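Local coordinates for protein nucleoporin NUP82 (Saccharomyces cerevisiae, PDB 3PBP) that serves as a structural component of the nuclear pore complex, its N-terminal domain, the part in this chain, binding the nucleoporin NUP116, at residues F290-A303 with I314-L326. The protein carries 1 engineered substitution. Numbering follows the deposited sequence.
Sequences FPGELYDYTATNIA and IVCVSFDDGSLIL
Ala299 and Phe319 form a non-hydrogen-bonded pair across an antiparallel beta hairpin, strands 299-306 and 313-319, in a blade of the beta-propeller that forms the NUP82 N-terminal domain. Backbone hydrogen bonds join the strands: Ala303 and Cys316, a hydrogen-bonded pair, exchange two, whereas Ser318 bonds to two successive residues at a beta bulge. Ser318 O takes Thr300 N at 2.7 Å from well above its carbonyl plane, and Ser318 N donates to Asn301 O. Apolar packing centres on the Phe319 ring. Ala299 CB and Leu294 CD2 make CH-pi contacts over its opposite faces, Ala299 CB 4.1 Å from the centroid; Phe319 CZ meets Phe290 CE1 at the edge of the Phe290 ring. An alanine in place of Phe319 would probably leave Leu294 and Ala299 without the ring that separates them and open a gap at that edge. Leu294 CD1 reaches on to Ile325 CG2 (3.7 Å), tying the 3-10 turn to strand 323-329. Farther along, Ile302 CD1 touches Val315 CG1. Polar contacts gather at the turn. Asp320 N donates to Thr298 O, and Thr298 N returns a weak bond to Asp320 OD2; Thr298 OG1 binds Arg114 of the neighbouring NUP116 chain. With CG between the backbone N and the carbonyl carbon (chi1 72°), the Asp321 carboxylate turns toward Leu294 CD2, and its OD2 forms a salt bridge with Arg353. Asp321 CB makes a CH-pi contact over the centre of the Tyr297 ring, 3.5 Å from Tyr297 CE2.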
# COMPACT_ATOMS: atom_id res chain seq x y z
N PHE A 290 19.42 -4.56 -4.21
CA PHE A 290 19.03 -3.25 -4.70
C PHE A 290 20.09 -2.58 -5.57
O PHE A 290 21.23 -2.41 -5.15
CB PHE A 290 18.69 -2.32 -3.55
CG PHE A 290 18.05 -1.05 -3.99
CD1 PHE A 290 16.79 -1.06 -4.60
CD2 PHE A 290 18.71 0.16 -3.85
CE1 PHE A 290 16.21 0.11 -5.07
CE2 PHE A 290 18.13 1.35 -4.32
CZ PHE A 290 16.87 1.32 -4.94
N PRO A 291 19.71 -2.16 -6.80
CA PRO A 291 20.59 -1.49 -7.77
C PRO A 291 21.16 -0.19 -7.21
O PRO A 291 20.40 0.69 -6.80
CB PRO A 291 19.67 -1.22 -8.96
CG PRO A 291 18.62 -2.29 -8.84
CD PRO A 291 18.35 -2.30 -7.36
N GLY A 292 22.48 -0.07 -7.22
CA GLY A 292 23.10 1.13 -6.69
C GLY A 292 22.67 2.45 -7.32
O GLY A 292 22.48 3.43 -6.60
N GLU A 293 22.50 2.48 -8.64
CA GLU A 293 22.12 3.71 -9.32
C GLU A 293 20.88 4.34 -8.72
O GLU A 293 20.84 5.54 -8.46
CB GLU A 293 21.81 3.47 -10.80
CG GLU A 293 22.87 2.75 -11.61
CD GLU A 293 22.62 2.88 -13.11
OE1 GLU A 293 21.49 2.56 -13.57
OE2 GLU A 293 23.54 3.30 -13.85
N LEU A 294 19.87 3.50 -8.51
CA LEU A 294 18.57 3.93 -8.00
C LEU A 294 18.55 4.69 -6.68
O LEU A 294 17.54 5.31 -6.34
CB LEU A 294 17.63 2.72 -7.95
CG LEU A 294 17.44 2.09 -9.34
CD1 LEU A 294 16.77 0.74 -9.23
CD2 LEU A 294 16.63 3.04 -10.22
N TYR A 295 19.65 4.67 -5.94
CA TYR A 295 19.68 5.40 -4.68
C TYR A 295 19.59 6.90 -4.98
O TYR A 295 19.23 7.69 -4.11
CB TYR A 295 20.97 5.10 -3.91
CG TYR A 295 20.89 3.87 -3.03
CD1 TYR A 295 20.01 3.82 -1.95
CD2 TYR A 295 21.69 2.75 -3.27
CE1 TYR A 295 19.93 2.70 -1.13
CE2 TYR A 295 21.61 1.62 -2.46
CZ TYR A 295 20.73 1.60 -1.39
OH TYR A 295 20.64 0.49 -0.59
N ASP A 296 19.88 7.26 -6.23
CA ASP A 296 19.83 8.66 -6.65
C ASP A 296 18.49 9.04 -7.25
O ASP A 296 18.32 10.16 -7.71
CB ASP A 296 20.93 8.95 -7.69
CG ASP A 296 22.33 8.85 -7.10
OD1 ASP A 296 22.61 9.53 -6.09
OD2 ASP A 296 23.15 8.08 -7.67
N TYR A 297 17.54 8.11 -7.25
CA TYR A 297 16.22 8.40 -7.80
C TYR A 297 15.09 8.06 -6.84
O TYR A 297 15.33 7.64 -5.69
CB TYR A 297 16.03 7.66 -9.12
CG TYR A 297 17.06 8.03 -10.16
CD1 TYR A 297 18.30 7.38 -10.22
CD2 TYR A 297 16.82 9.08 -11.06
CE1 TYR A 297 19.27 7.76 -11.14
CE2 TYR A 297 17.78 9.47 -11.99
CZ TYR A 297 19.00 8.81 -12.02
OH TYR A 297 19.97 9.19 -12.93
N THR A 298 13.86 8.26 -7.30
CA THR A 298 12.70 7.98 -6.46
C THR A 298 11.72 7.04 -7.14
O THR A 298 11.50 7.11 -8.36
CB THR A 298 11.96 9.28 -6.10
OG1 THR A 298 12.88 10.24 -5.58
CG2 THR A 298 10.88 9.00 -5.05
N ALA A 299 11.13 6.16 -6.33
CA ALA A 299 10.15 5.20 -6.80
C ALA A 299 8.86 5.94 -7.17
O ALA A 299 8.40 6.83 -6.44
CB ALA A 299 9.89 4.16 -5.71
N THR A 300 8.27 5.58 -8.31
CA THR A 300 7.06 6.26 -8.79
C THR A 300 5.76 5.48 -8.66
O THR A 300 4.78 5.98 -8.08
CB THR A 300 7.20 6.65 -10.26
OG1 THR A 300 8.47 7.26 -10.48
CG2 THR A 300 6.12 7.64 -10.64
N ASN A 301 5.74 4.26 -9.21
CA ASN A 301 4.55 3.42 -9.17
C ASN A 301 4.86 1.99 -8.79
O ASN A 301 6.00 1.55 -8.82
CB ASN A 301 3.85 3.41 -10.52
CG ASN A 301 3.63 4.80 -11.07
OD1 ASN A 301 4.54 5.39 -11.65
ND2 ASN A 301 2.43 5.34 -10.89
N ILE A 302 3.81 1.27 -8.43
CA ILE A 302 3.95 -0.13 -8.10
C ILE A 302 2.79 -0.88 -8.75
O ILE A 302 1.65 -0.40 -8.79
CB ILE A 302 3.99 -0.34 -6.57
CG1 ILE A 302 4.28 -1.81 -6.27
CG2 ILE A 302 2.68 0.10 -5.92
CD1 ILE A 302 4.49 -2.11 -4.78
N ALA A 303 3.09 -2.05 -9.28
CA ALA A 303 2.08 -2.85 -9.95
C ALA A 303 2.29 -4.30 -9.62
O ALA A 303 3.40 -4.71 -9.30
CB ALA A 303 2.17 -2.66 -11.47
N ILE A 314 4.55 -11.05 -9.61
CA ILE A 314 5.77 -10.29 -9.69
C ILE A 314 5.40 -8.87 -9.32
O ILE A 314 4.40 -8.33 -9.81
CB ILE A 314 6.37 -10.32 -11.11
CG1 ILE A 314 6.97 -11.70 -11.38
CG2 ILE A 314 7.45 -9.26 -11.28
CD1 ILE A 314 7.40 -11.86 -12.80
N VAL A 315 6.19 -8.26 -8.45
CA VAL A 315 5.93 -6.89 -8.03
C VAL A 315 6.77 -5.99 -8.91
O VAL A 315 7.96 -6.21 -9.05
CB VAL A 315 6.32 -6.66 -6.57
CG1 VAL A 315 6.03 -5.22 -6.18
CG2 VAL A 315 5.55 -7.62 -5.67
N CYS A 316 6.15 -4.98 -9.52
CA CYS A 316 6.89 -4.07 -10.38
C CYS A 316 6.89 -2.66 -9.81
O CYS A 316 5.85 -2.15 -9.40
CB CYS A 316 6.30 -4.06 -11.79
SG CYS A 316 7.17 -2.92 -12.94
N VAL A 317 8.07 -2.03 -9.80
CA VAL A 317 8.22 -0.67 -9.29
C VAL A 317 8.90 0.28 -10.29
O VAL A 317 9.90 -0.07 -10.92
CB VAL A 317 9.02 -0.67 -7.98
CG1 VAL A 317 9.05 0.73 -7.40
CG2 VAL A 317 8.40 -1.64 -7.00
N SER A 318 8.33 1.48 -10.42
CA SER A 318 8.84 2.54 -11.31
C SER A 318 9.82 3.45 -10.57
O SER A 318 9.74 3.58 -9.34
CB SER A 318 7.71 3.45 -11.80
OG SER A 318 6.91 2.80 -12.75
N PHE A 319 10.69 4.10 -11.33
CA PHE A 319 11.68 5.03 -10.77
C PHE A 319 11.92 6.24 -11.68
O PHE A 319 11.74 6.15 -12.89
CB PHE A 319 12.99 4.30 -10.51
CG PHE A 319 13.03 3.56 -9.21
CD1 PHE A 319 13.29 4.23 -8.02
CD2 PHE A 319 12.82 2.18 -9.17
CE1 PHE A 319 13.34 3.55 -6.81
CE2 PHE A 319 12.87 1.48 -7.96
CZ PHE A 319 13.13 2.17 -6.78
N ASP A 320 12.32 7.36 -11.06
CA ASP A 320 12.61 8.61 -11.77
C ASP A 320 13.40 8.42 -13.05
O ASP A 320 13.12 9.05 -14.06
CB ASP A 320 13.44 9.55 -10.89
CG ASP A 320 12.62 10.30 -9.89
OD1 ASP A 320 11.60 10.90 -10.29
OD2 ASP A 320 13.03 10.32 -8.70
N ASP A 321 14.42 7.56 -13.00
CA ASP A 321 15.28 7.32 -14.15
C ASP A 321 14.65 6.54 -15.29
O ASP A 321 15.36 6.02 -16.16
CB ASP A 321 16.56 6.61 -13.68
CG ASP A 321 16.32 5.16 -13.29
OD1 ASP A 321 15.25 4.87 -12.71
OD2 ASP A 321 17.20 4.31 -13.55
N GLY A 322 13.33 6.46 -15.29
CA GLY A 322 12.65 5.72 -16.34
C GLY A 322 13.04 4.25 -16.29
O GLY A 322 13.06 3.57 -17.31
N SER A 323 13.34 3.78 -15.08
CA SER A 323 13.75 2.40 -14.86
C SER A 323 12.62 1.58 -14.20
O SER A 323 11.70 2.13 -13.57
CB SER A 323 15.02 2.37 -13.99
OG SER A 323 15.69 1.13 -14.04
N LEU A 324 12.72 0.26 -14.34
CA LEU A 324 11.73 -0.66 -13.80
C LEU A 324 12.44 -1.80 -13.11
O LEU A 324 13.41 -2.33 -13.64
CB LEU A 324 10.92 -1.24 -14.95
CG LEU A 324 9.41 -1.15 -14.93
CD1 LEU A 324 8.99 0.30 -14.77
CD2 LEU A 324 8.87 -1.74 -16.22
N ILE A 325 11.98 -2.19 -11.92
CA ILE A 325 12.60 -3.34 -11.27
C ILE A 325 11.52 -4.39 -11.02
O ILE A 325 10.51 -4.11 -10.38
CB ILE A 325 13.34 -2.98 -9.94
CG1 ILE A 325 12.36 -2.50 -8.86
CG2 ILE A 325 14.38 -1.94 -10.20
CD1 ILE A 325 12.98 -2.39 -7.47
N LEU A 326 11.73 -5.58 -11.56
CA LEU A 326 10.79 -6.67 -11.40
C LEU A 326 11.24 -7.47 -10.19
O LEU A 326 12.33 -8.02 -10.18
CB LEU A 326 10.79 -7.52 -12.67
CG LEU A 326 10.45 -6.77 -13.96
CD1 LEU A 326 10.31 -7.75 -15.11
CD2 LEU A 326 9.14 -5.99 -13.79